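Local coordinates for PhnB-like domain-containing protein (Pseudomonas aeruginosa, PDB 1U69), which is of unknown function but has a PhnB-like domain of the glyoxalase clan and may be a drug-resistance protein, at residues Glu26-Ser31 / Ile116-Thr121; Val82-Asp85 / Glu89-Arg92; Gly101-Glu104 / Cys110-Lys113; Leu11-Ala16 / Thr22-Thr27. All coordinates share one frame; numbering follows the deposited sequence.

Interaction 1: Glu26-Ser31 / Ile116-Thr121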
loop_
_atom_site.group_PDB
_atom_site.type_symbol
_atom_site.label_atom_id
_atom_site.label_comp_id
_atom_site.label_asym_id
_atom_site.label_seq_id
_atom_site.Cartn_x
_atom_site.Cartn_y
_atom_site.Cartn_z
ATOM N N GLU A 26 -16.632 1.778 -11.664
ATOM C CA GLU A 26 -17.755 0.860 -11.577
ATOM C C GLU A 26 -17.315 -0.587 -11.817
ATOM O O GLU A 26 -18.062 -1.512 -11.525
ATOM C CB GLU A 26 -18.879 1.285 -12.520
ATOM C CG GLU A 26 -18.526 1.254 -13.987
ATOM C CD GLU A 26 -19.458 2.097 -14.850
ATOM O OE1 GLU A 26 -20.383 2.744 -14.311
ATOM O OE2 GLU A 26 -19.239 2.109 -16.075
ATOM N N THR A 27 -16.086 -0.769 -12.298
ATOM C CA THR A 27 -15.557 -2.087 -12.649
ATOM C C THR A 27 -14.744 -2.700 -11.528
ATOM O O THR A 27 -14.967 -3.828 -11.149
ATOM C CB THR A 27 -14.684 -1.980 -13.911
ATOM O OG1 THR A 27 -15.513 -1.673 -15.043
ATOM C CG2 THR A 27 -14.039 -3.321 -14.271
ATOM N N PHE A 28 -13.766 -1.961 -11.024
ATOM C CA PHE A 28 -12.857 -2.499 -10.028
ATOM C C PHE A 28 -13.345 -2.193 -8.620
ATOM O O PHE A 28 -13.991 -1.169 -8.387
ATOM C CB PHE A 28 -11.466 -1.899 -10.227
ATOM C CG PHE A 28 -10.867 -2.210 -11.557
ATOM C CD1 PHE A 28 -10.340 -3.466 -11.808
ATOM C CD2 PHE A 28 -10.812 -1.248 -12.554
ATOM C CE1 PHE A 28 -9.770 -3.753 -13.051
ATOM C CE2 PHE A 28 -10.267 -1.531 -13.796
ATOM C CZ PHE A 28 -9.746 -2.772 -14.047
ATOM N N PRO A 29 -12.992 -3.044 -7.661
ATOM C CA PRO A 29 -13.310 -2.769 -6.262
ATOM C C PRO A 29 -12.513 -1.581 -5.733
ATOM O O PRO A 29 -11.433 -1.270 -6.282
ATOM C CB PRO A 29 -12.862 -4.050 -5.560
ATOM C CG PRO A 29 -11.761 -4.558 -6.404
ATOM C CD PRO A 29 -12.199 -4.278 -7.810
ATOM N N ASP A 30 -13.005 -0.945 -4.671
ATOM C CA ASP A 30 -12.282 0.145 -3.999
ATOM C C ASP A 30 -11.725 1.171 -4.986
ATOM O O ASP A 30 -10.549 1.563 -4.940
ATOM C CB ASP A 30 -11.163 -0.413 -3.103
ATOM C CG ASP A 30 -10.744 0.564 -2.026
ATOM O OD1 ASP A 30 -11.606 1.271 -1.493
ATOM O OD2 ASP A 30 -9.567 0.700 -1.633
ATOM N N SER A 31 -12.582 1.594 -5.906
ATOM C CA SER A 31 -12.206 2.568 -6.920
ATOM C C SER A 31 -13.289 3.641 -7.059
ATOM O O SER A 31 -14.484 3.370 -6.873
ATOM C CB SER A 31 -11.938 1.856 -8.249
ATOM O OG SER A 31 -10.976 0.818 -8.099
ATOM N N ILE A 116 -4.934 1.012 -22.615
ATOM C CA ILE A 116 -4.077 0.839 -21.435
ATOM C C ILE A 116 -3.992 -0.638 -21.098
ATOM O O ILE A 116 -4.993 -1.351 -21.152
ATOM C CB ILE A 116 -4.631 1.660 -20.267
ATOM C CG1 ILE A 116 -4.447 3.148 -20.589
ATOM C CG2 ILE A 116 -3.965 1.270 -18.955
ATOM C CD1 ILE A 116 -5.376 4.033 -19.880
ATOM N N SER A 117 -2.799 -1.099 -20.759
ATOM C CA SER A 117 -2.568 -2.498 -20.435
ATOM C C SER A 117 -2.886 -2.809 -18.971
ATOM O O SER A 117 -2.465 -2.096 -18.062
ATOM C CB SER A 117 -1.112 -2.890 -20.712
ATOM O OG SER A 117 -0.849 -3.029 -22.113
ATOM N N TRP A 118 -3.636 -3.881 -18.761
ATOM C CA TRP A 118 -3.922 -4.421 -17.440
ATOM C C TRP A 118 -3.432 -5.856 -17.399
ATOM O O TRP A 118 -3.487 -6.542 -18.411
ATOM C CB TRP A 118 -5.436 -4.408 -17.177
ATOM C CG TRP A 118 -6.012 -3.045 -17.120
ATOM C CD1 TRP A 118 -6.343 -2.255 -18.178
ATOM C CD2 TRP A 118 -6.303 -2.284 -15.946
ATOM N NE1 TRP A 118 -6.833 -1.049 -17.735
ATOM C CE2 TRP A 118 -6.818 -1.041 -16.368
ATOM C CE3 TRP A 118 -6.187 -2.530 -14.572
ATOM C CZ2 TRP A 118 -7.219 -0.051 -15.476
ATOM C CZ3 TRP A 118 -6.578 -1.534 -13.684
ATOM C CH2 TRP A 118 -7.079 -0.310 -14.143
ATOM N N GLN A 119 -2.944 -6.290 -16.240
ATOM C CA GLN A 119 -2.664 -7.695 -15.968
ATOM C C GLN A 119 -3.606 -8.139 -14.853
ATOM O O GLN A 119 -3.653 -7.519 -13.798
ATOM C CB GLN A 119 -1.225 -7.897 -15.506
ATOM C CG GLN A 119 -0.162 -7.540 -16.527
ATOM C CD GLN A 119 1.211 -7.665 -15.912
ATOM O OE1 GLN A 119 1.574 -8.752 -15.458
ATOM N NE2 GLN A 119 1.969 -6.564 -15.862
ATOM N N ILE A 120 -4.387 -9.188 -15.101
ATOM C CA ILE A 120 -5.246 -9.766 -14.096
ATOM C C ILE A 120 -4.541 -11.041 -13.659
ATOM O O ILE A 120 -4.568 -12.051 -14.359
ATOM C CB ILE A 120 -6.668 -10.043 -14.645
ATOM C CG1 ILE A 120 -7.254 -8.790 -15.337
ATOM C CG2 ILE A 120 -7.558 -10.551 -13.523
ATOM C CD1 ILE A 120 -7.270 -7.545 -14.525
ATOM N N THR A 121 -3.840 -10.930 -12.533
ATOM C CA THR A 121 -2.805 -11.878 -12.121
ATOM C C THR A 121 -3.143 -12.510 -10.776
ATOM O O THR A 121 -2.973 -11.892 -9.734
ATOM C CB THR A 121 -1.455 -11.144 -12.009
ATOM O OG1 THR A 121 -1.162 -10.481 -13.242
ATOM C CG2 THR A 121 -0.294 -12.117 -11.799
#

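Interaction 2: Val82-Asp85 / Glu89-Arg92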
loop_
_atom_site.group_PDB
_atom_site.type_symbol
_atom_site.label_atom_id
_atom_site.label_comp_id
_atom_site.label_asym_id
_atom_site.label_seq_id
_atom_site.Cartn_x
_atom_site.Cartn_y
_atom_site.Cartn_z
ATOM N N VAL A 82 -3.079 -6.338 -11.324
ATOM C CA VAL A 82 -4.126 -6.480 -10.333
ATOM C C VAL A 82 -4.074 -7.899 -9.799
ATOM O O VAL A 82 -4.170 -8.859 -10.554
ATOM C CB VAL A 82 -5.523 -6.210 -10.948
ATOM C CG1 VAL A 82 -6.608 -6.428 -9.903
ATOM C CG2 VAL A 82 -5.594 -4.795 -11.545
ATOM N N ALA A 83 -3.893 -8.015 -8.495
ATOM C CA ALA A 83 -3.784 -9.307 -7.826
ATOM C C ALA A 83 -5.177 -9.831 -7.526
ATOM O O ALA A 83 -5.981 -9.125 -6.930
ATOM C CB ALA A 83 -3.001 -9.170 -6.556
ATOM N N THR A 84 -5.469 -11.064 -7.936
ATOM C CA THR A 84 -6.804 -11.637 -7.659
ATOM C C THR A 84 -6.697 -12.854 -6.730
ATOM O O THR A 84 -5.705 -13.579 -6.728
ATOM C CB THR A 84 -7.559 -11.986 -8.959
ATOM O OG1 THR A 84 -6.757 -12.828 -9.800
ATOM C CG2 THR A 84 -7.800 -10.751 -9.802
ATOM N N ASP A 85 -7.726 -13.090 -5.913
ATOM C CA ASP A 85 -7.666 -14.193 -4.949
ATOM C C ASP A 85 -8.379 -15.472 -5.390
ATOM O O ASP A 85 -8.173 -16.513 -4.779
ATOM C CB ASP A 85 -8.243 -13.773 -3.598
ATOM C CG ASP A 85 -7.194 -13.230 -2.650
ATOM O OD1 ASP A 85 -5.969 -13.359 -2.922
ATOM O OD2 ASP A 85 -7.532 -12.661 -1.594
ATOM N N GLU A 89 -13.113 -13.729 -9.408
ATOM C CA GLU A 89 -12.677 -12.340 -9.555
ATOM C C GLU A 89 -11.795 -12.199 -10.800
ATOM O O GLU A 89 -11.890 -11.212 -11.521
ATOM C CB GLU A 89 -11.919 -11.847 -8.313
ATOM C CG GLU A 89 -11.337 -10.448 -8.506
ATOM C CD GLU A 89 -10.689 -9.870 -7.262
ATOM O OE1 GLU A 89 -9.967 -10.607 -6.563
ATOM O OE2 GLU A 89 -10.905 -8.672 -6.998
ATOM N N THR A 90 -10.945 -13.196 -11.035
ATOM C CA THR A 90 -10.093 -13.238 -12.229
ATOM C C THR A 90 -10.942 -13.110 -13.476
ATOM O O THR A 90 -10.706 -12.249 -14.298
ATOM C CB THR A 90 -9.247 -14.533 -12.244
ATOM O OG1 THR A 90 -8.451 -14.600 -11.050
ATOM C CG2 THR A 90 -8.228 -14.539 -13.390
ATOM N N ASP A 91 -11.976 -13.945 -13.603
ATOM C CA ASP A 91 -12.832 -13.904 -14.773
ATOM C C ASP A 91 -13.587 -12.598 -14.887
ATOM O O ASP A 91 -13.703 -12.038 -15.971
ATOM C CB ASP A 91 -13.856 -15.053 -14.744
ATOM C CG ASP A 91 -13.212 -16.409 -14.834
ATOM O OD1 ASP A 91 -11.996 -16.488 -15.105
ATOM O OD2 ASP A 91 -13.856 -17.465 -14.625
ATOM N N ARG A 92 -14.094 -12.101 -13.767
ATOM C CA ARG A 92 -14.939 -10.915 -13.807
ATOM C C ARG A 92 -14.160 -9.718 -14.318
ATOM O O ARG A 92 -14.654 -8.963 -15.156
ATOM C CB ARG A 92 -15.547 -10.610 -12.432
ATOM C CG ARG A 92 -16.532 -9.471 -12.479
ATOM C CD ARG A 92 -17.075 -9.073 -11.107
ATOM N NE ARG A 92 -16.164 -8.257 -10.284
ATOM C CZ ARG A 92 -15.845 -6.979 -10.528
ATOM N NH1 ARG A 92 -16.342 -6.332 -11.587
ATOM N NH2 ARG A 92 -15.033 -6.334 -9.687
#

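Interaction 3: Gly101-Glu104 / Cys110-Lys113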
loop_
_atom_site.group_PDB
_atom_site.type_symbol
_atom_site.label_atom_id
_atom_site.label_comp_id
_atom_site.label_asym_id
_atom_site.label_seq_id
_atom_site.Cartn_x
_atom_site.Cartn_y
_atom_site.Cartn_z
ATOM N N GLY A 101 -14.836 -2.928 -25.294
ATOM C CA GLY A 101 -14.009 -2.387 -26.353
ATOM C C GLY A 101 -12.522 -2.666 -26.187
ATOM O O GLY A 101 -11.688 -2.005 -26.802
ATOM N N GLY A 102 -12.202 -3.664 -25.381
ATOM C CA GLY A 102 -10.818 -4.009 -25.084
ATOM C C GLY A 102 -10.314 -5.160 -25.932
ATOM O O GLY A 102 -10.978 -5.569 -26.894
ATOM N N GLU A 103 -9.122 -5.665 -25.586
ATOM C CA GLU A 103 -8.495 -6.810 -26.251
ATOM C C GLU A 103 -7.900 -7.810 -25.253
ATOM O O GLU A 103 -7.364 -7.431 -24.198
ATOM C CB GLU A 103 -7.370 -6.361 -27.193
ATOM C CG GLU A 103 -7.732 -5.243 -28.150
ATOM C CD GLU A 103 -8.472 -5.732 -29.367
ATOM O OE1 GLU A 103 -8.548 -6.965 -29.574
ATOM O OE2 GLU A 103 -8.968 -4.874 -30.136
ATOM N N GLU A 104 -7.986 -9.091 -25.604
ATOM C CA GLU A 104 -7.261 -10.129 -24.891
ATOM C C GLU A 104 -5.796 -10.107 -25.287
ATOM O O GLU A 104 -5.458 -9.743 -26.414
ATOM C CB GLU A 104 -7.829 -11.508 -25.204
ATOM C CG GLU A 104 -9.257 -11.687 -24.759
ATOM C CD GLU A 104 -9.747 -13.111 -24.877
ATOM O OE1 GLU A 104 -10.200 -13.685 -23.858
ATOM O OE2 GLU A 104 -9.697 -13.645 -25.994
ATOM N N CYS A 110 -4.146 -7.987 -20.717
ATOM C CA CYS A 110 -5.205 -7.550 -21.602
ATOM C C CYS A 110 -5.122 -6.025 -21.735
ATOM O O CYS A 110 -4.216 -5.381 -21.174
ATOM C CB CYS A 110 -6.559 -8.014 -21.061
ATOM S SG CYS A 110 -6.955 -7.375 -19.419
ATOM N N ARG A 111 -6.007 -5.456 -22.538
ATOM C CA ARG A 111 -5.980 -4.044 -22.859
ATOM C C ARG A 111 -7.383 -3.479 -22.799
ATOM O O ARG A 111 -8.331 -4.117 -23.253
ATOM C CB ARG A 111 -5.395 -3.843 -24.257
ATOM C CG ARG A 111 -3.986 -4.330 -24.377
ATOM C CD ARG A 111 -3.098 -3.471 -25.243
ATOM N NE ARG A 111 -3.556 -3.509 -26.618
ATOM C CZ ARG A 111 -2.950 -4.148 -27.612
ATOM N NH1 ARG A 111 -1.807 -4.815 -27.414
ATOM N NH2 ARG A 111 -3.499 -4.114 -28.816
ATOM N N ASP A 112 -7.521 -2.276 -22.251
ATOM C CA ASP A 112 -8.838 -1.646 -22.190
ATOM C C ASP A 112 -9.154 -0.849 -23.462
ATOM O O ASP A 112 -8.355 -0.767 -24.398
ATOM C CB ASP A 112 -9.049 -0.836 -20.896
ATOM C CG ASP A 112 -8.216 0.433 -20.800
ATOM O OD1 ASP A 112 -7.797 0.989 -21.840
ATOM O OD2 ASP A 112 -8.003 0.972 -19.667
ATOM N N LYS A 113 -10.354 -0.278 -23.468
ATOM C CA LYS A 113 -10.887 0.468 -24.595
ATOM C C LYS A 113 -9.982 1.604 -25.043
ATOM O O LYS A 113 -9.994 1.961 -26.219
ATOM C CB LYS A 113 -12.252 1.041 -24.185
ATOM C CG LYS A 113 -12.943 1.890 -25.225
ATOM C CD LYS A 113 -14.392 2.141 -24.848
ATOM C CE LYS A 113 -15.114 2.922 -25.927
ATOM N NZ LYS A 113 -16.410 3.439 -25.447
HETATM O O HOH W 1 -11.190 0.911 -28.336
#

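Interaction 4: Leu11-Ala16 / Thr22-Thr27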
loop_
_atom_site.group_PDB
_atom_site.type_symbol
_atom_site.label_atom_id
_atom_site.label_comp_id
_atom_site.label_asym_id
_atom_site.label_seq_id
_atom_site.Cartn_x
_atom_site.Cartn_y
_atom_site.Cartn_z
ATOM N N LEU A 11 -2.418 9.209 -16.780
ATOM C CA LEU A 11 -2.674 8.425 -17.978
ATOM C C LEU A 11 -3.304 9.327 -19.023
ATOM O O LEU A 11 -4.226 10.078 -18.715
ATOM C CB LEU A 11 -3.606 7.267 -17.654
ATOM C CG LEU A 11 -2.983 6.239 -16.702
ATOM C CD1 LEU A 11 -4.063 5.327 -16.172
ATOM C CD2 LEU A 11 -1.886 5.466 -17.411
ATOM N N TRP A 12 -2.794 9.231 -20.251
ATOM C CA TRP A 12 -3.185 10.093 -21.371
ATOM C C TRP A 12 -4.403 9.507 -22.071
ATOM O O TRP A 12 -4.439 8.312 -22.372
ATOM C CB TRP A 12 -2.014 10.192 -22.355
ATOM C CG TRP A 12 -2.061 11.306 -23.354
ATOM C CD1 TRP A 12 -2.854 11.387 -24.459
ATOM C CD2 TRP A 12 -1.242 12.471 -23.359
ATOM N NE1 TRP A 12 -2.582 12.545 -25.145
ATOM C CE2 TRP A 12 -1.596 13.231 -24.494
ATOM C CE3 TRP A 12 -0.241 12.957 -22.521
ATOM C CZ2 TRP A 12 -0.996 14.450 -24.798
ATOM C CZ3 TRP A 12 0.357 14.175 -22.823
ATOM C CH2 TRP A 12 -0.028 14.908 -23.948
ATOM N N TYR A 13 -5.395 10.352 -22.327
ATOM C CA TYR A 13 -6.586 9.980 -23.094
ATOM C C TYR A 13 -6.830 10.998 -24.201
ATOM O O TYR A 13 -6.382 12.138 -24.118
ATOM C CB TYR A 13 -7.830 9.911 -22.190
ATOM C CG TYR A 13 -7.738 8.839 -21.139
ATOM C CD1 TYR A 13 -8.174 7.545 -21.396
ATOM C CD2 TYR A 13 -7.197 9.122 -19.882
ATOM C CE1 TYR A 13 -8.051 6.550 -20.446
ATOM C CE2 TYR A 13 -7.083 8.140 -18.925
ATOM C CZ TYR A 13 -7.504 6.861 -19.205
ATOM O OH TYR A 13 -7.344 5.897 -18.236
ATOM N N ASP A 14 -7.529 10.552 -25.241
ATOM C CA ASP A 14 -8.029 11.399 -26.314
ATOM C C ASP A 14 -9.491 11.740 -25.998
ATOM O O ASP A 14 -10.418 11.021 -26.395
ATOM C CB ASP A 14 -7.932 10.631 -27.634
ATOM C CG ASP A 14 -8.315 11.459 -28.834
ATOM O OD1 ASP A 14 -8.486 12.678 -28.698
ATOM O OD2 ASP A 14 -8.451 10.943 -29.959
ATOM N N SER A 15 -9.689 12.822 -25.265
ATOM C CA SER A 15 -11.015 13.283 -24.870
ATOM C C SER A 15 -11.909 12.234 -24.188
ATOM O O SER A 15 -13.121 12.270 -24.373
ATOM C CB SER A 15 -11.762 13.793 -26.107
ATOM O OG SER A 15 -12.377 12.693 -26.765
ATOM N N ALA A 16 -11.340 11.291 -23.447
ATOM C CA ALA A 16 -12.122 10.209 -22.842
ATOM C C ALA A 16 -11.826 9.971 -21.356
ATOM O O ALA A 16 -12.268 8.956 -20.801
ATOM C CB ALA A 16 -11.873 8.927 -23.609
ATOM N N THR A 22 -14.752 6.760 -14.942
ATOM C CA THR A 22 -16.064 6.308 -14.519
ATOM C C THR A 22 -16.173 4.797 -14.703
ATOM O O THR A 22 -16.683 4.095 -13.839
ATOM C CB THR A 22 -17.152 7.021 -15.326
ATOM O OG1 THR A 22 -17.098 8.427 -15.054
ATOM C CG2 THR A 22 -18.528 6.587 -14.864
ATOM N N PHE A 23 -15.708 4.304 -15.846
ATOM C CA PHE A 23 -15.688 2.866 -16.108
ATOM C C PHE A 23 -14.852 2.115 -15.074
ATOM O O PHE A 23 -15.263 1.070 -14.583
ATOM C CB PHE A 23 -15.155 2.590 -17.527
ATOM C CG PHE A 23 -14.939 1.121 -17.831
ATOM C CD1 PHE A 23 -16.003 0.287 -18.078
ATOM C CD2 PHE A 23 -13.665 0.582 -17.852
ATOM C CE1 PHE A 23 -15.795 -1.066 -18.337
ATOM C CE2 PHE A 23 -13.457 -0.770 -18.119
ATOM C CZ PHE A 23 -14.527 -1.582 -18.359
ATOM N N TYR A 24 -13.669 2.627 -14.754
ATOM C CA TYR A 24 -12.818 1.925 -13.811
ATOM C C TYR A 24 -13.512 1.888 -12.449
ATOM O O TYR A 24 -13.462 0.888 -11.746
ATOM C CB TYR A 24 -11.452 2.596 -13.675
ATOM C CG TYR A 24 -10.630 2.746 -14.941
ATOM C CD1 TYR A 24 -10.663 1.797 -15.969
ATOM C CD2 TYR A 24 -9.791 3.840 -15.098
ATOM C CE1 TYR A 24 -9.886 1.951 -17.117
ATOM C CE2 TYR A 24 -9.000 3.989 -16.229
ATOM C CZ TYR A 24 -9.065 3.052 -17.247
ATOM O OH TYR A 24 -8.273 3.213 -18.364
ATOM N N ALA A 25 -14.179 2.976 -12.095
ATOM C CA ALA A 25 -14.792 3.096 -10.776
ATOM C C ALA A 25 -15.943 2.105 -10.580
ATOM O O ALA A 25 -16.185 1.625 -9.462
ATOM C CB ALA A 25 -15.251 4.530 -10.533
ATOM N N GLU A 26 -16.632 1.778 -11.664
ATOM C CA GLU A 26 -17.755 0.860 -11.577
ATOM C C GLU A 26 -17.315 -0.587 -11.817
ATOM O O GLU A 26 -18.062 -1.512 -11.525
ATOM C CB GLU A 26 -18.879 1.285 -12.520
ATOM C CG GLU A 26 -18.526 1.254 -13.987
ATOM C CD GLU A 26 -19.458 2.097 -14.850
ATOM O OE1 GLU A 26 -20.383 2.744 -14.311
ATOM O OE2 GLU A 26 -19.239 2.109 -16.075
ATOM N N THR A 27 -16.086 -0.769 -12.298
ATOM C CA THR A 27 -15.557 -2.087 -12.649
ATOM C C THR A 27 -14.744 -2.700 -11.528
ATOM O O THR A 27 -14.967 -3.828 -11.149
ATOM C CB THR A 27 -14.684 -1.980 -13.911
ATOM O OG1 THR A 27 -15.513 -1.673 -15.043
ATOM C CG2 THR A 27 -14.039 -3.321 -14.271
#

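Interaction 1: Glu26-Ser31 / Ile116-Thr121
F28 and W118 reach for each other from opposite directions and meet as an offset stack: the phenyl ring and the six-membered part of the indole lie with centroids 4.4 Å apart and planes only 20° from parallel. The tight part is the outer end of the phenyl. F28 CZ stands 3.4 Å from W118 CZ3, over one face of the indole and displaced toward its rim, and F28 CE2 is just as close to W118 CH2. On the far side of the phenyl, T27 CG2 sits 4.1 Å above the plane, over the ring centre, so F28 is sandwiched between a methyl group and the indole. L93 and I97 of helix 87-99 pack on it as well, while W118 is held in rotation by a hydrogen bond from NE1 to D112. Packing is looser past the stack, where I120 CD1 stays 4.8 Å from F28 CE1. Beyond F28 the chain turns away toward partly exposed ground: S31 OG bonds back to P29 O at 2.8 Å, coming from above the carbonyl plane, and D30 makes salt bridges to R123 and K6 of two different neighbouring subunits. Aromatic packing of this kind joins the end of helix 17-27 to the sheet of strand 117-122, in the core of a fold whose two four-stranded sheets share the 1-4-3-2 strand order of the glyoxalase βαβββ modules.

Interaction 2: Val82-Asp85 / Glu89-Arg92
T84, at the end of strand 78-84, turns its side chain into the first turns of helix 87-99, where T90 and E89 receive it. Starting at its root, CB lies 3.5 Å from T90 OG1 and 3.7 Å from E89 OE1, wedged between the two helix residues. From there the branches part. With chi1 at 53°, OG1 stands between the backbone N and the carbonyl carbon and faces T90, which it meets at about a right angle: T84 OG1 donates a hydrogen bond of 2.8 Å to T90 OG1. T90 OG1 in turn bonds D86 O, just before the helical segment. The methyl CG2 branches the other way and lies across the E89 chain at a slant, 3.8 Å from E89 CG. That chain runs extended past the threonine until OE1 comes 3.4 Å from D85 N, a weak hydrogen bond though fairly straight at 159°. Its other oxygen, OE2, forms a salt bridge with K6 of a neighbouring subunit, and D85 has charged partners of its own, R123 of the same chain and R57 of another subunit. The strand-to-helix turn of this β-α unit is thus fastened inside by a short hydroxyl relay ending on a main-chain carbonyl, whereas the glutamate probably gives more of its charge to the subunit interface than to the turn.

Interaction 3: Gly101-Glu104 / Cys110-Lys113
E103 and R111 face each other as an antiparallel hydrogen-bonded pair, the two segments running 170° apart. E103 N donates to R111 O at 2.9 Å, tilted 27° from the carbonyl plane; the return bond, R111 N to E103 O, is equally short and lies in its carbonyl plane. Next along comes E104 with C110, a non-hydrogen-bonded pair, and at the other end G102 CA passes 3.1 Å from R111 O. G101, at positive phi, offers its carbonyl to the CA-H of K113, with G101 O 3.4 Å from K113 CA. A water 2.6 Å from K113 O also makes a longer, weak approach to G101 O. This is a β-hairpin, and strand 103-104 forms the outer edge of its four-stranded sheet within the chain. Among the side chains, E103 and R111 share one face with their CB atoms 4.3 Å apart, but their charged ends do not meet: R111 NH1 goes to E76. C110 points to the other face, its CB 3.3 Å from E103 O, and packs on W94, I97 and V98 of helix 87-99. D112, whose CB points away from segment 101-104, has its carboxylate in a web of bonds: OD1 takes the backbone N of W114 and I116, OD2 the hydroxyl of Y24 and the indole NH of W118. K113 runs out extended to a salt bridge with E19.

Interaction 4: Leu11-Ala16 / Thr22-Thr27
A single buried hydrogen bond between two tyrosine hydroxyls, Y13 and Y24, joins the end of strand 7-13 to helix 17-27, which follows it after a short turn. The side chains come from opposite directions, one off the strand and one off the helix, and Y13 OH donates to Y24 OH at 2.8 Å. Each hydroxyl lies at the edge of the other's ring, near its plane, so the two tyrosines meet without stacking. The approach is slightly lopsided: Y13 OH also comes 3.2 Å from Y24 CE2, while Y24 OH stays 3.8 Å from Y13 CZ. In both residues CG is set beside the backbone N, chi1 -64° in Y13 and -58° in Y24, which sends the rings into the space between strand and helix. I116 packs on both tyrosines, W114 meets Y13 edge-to-face, and W118 does the same to Y24. On the helix itself, T27 OG1 bonds F23 O at 2.8 Å and lies 3.3 Å above one face of the F23 ring, offset toward its rim. L11, farther back on the strand, pairs with a strand of a neighbouring subunit. Y24 OH has a stronger partner in D112 OD2; since it accepts from Y13, it probably donates its own hydrogen to that carboxylate. The carboxylate would polarise Y24 OH and make it a better acceptor for Y13, so the two phenols probably act cooperatively, their polar ends satisfied beside the apolar side chains of I116, W114 and W118.

From the N terminus, interaction 4 comes first and closes the short connection from strand 7-13 into helix 17-27. Interaction 1 opens where that one ends, the two sharing E26 and T27, and returns only at strand 117-122, so it spans most of the domain. Within that span lie interactions 2 and 3, in series: 82-85 with 89-92 closes the turn into helix 87-99, then 101-104 with 110-113 closes a hairpin. Strand 117-122 runs between their sheet strands, bonded through V82 on one side and C110 on the other. D112 ties interactions 1, 3 and 4 together, and R92 NH1 bonded to T27 O links interaction 2 with helix 17-27.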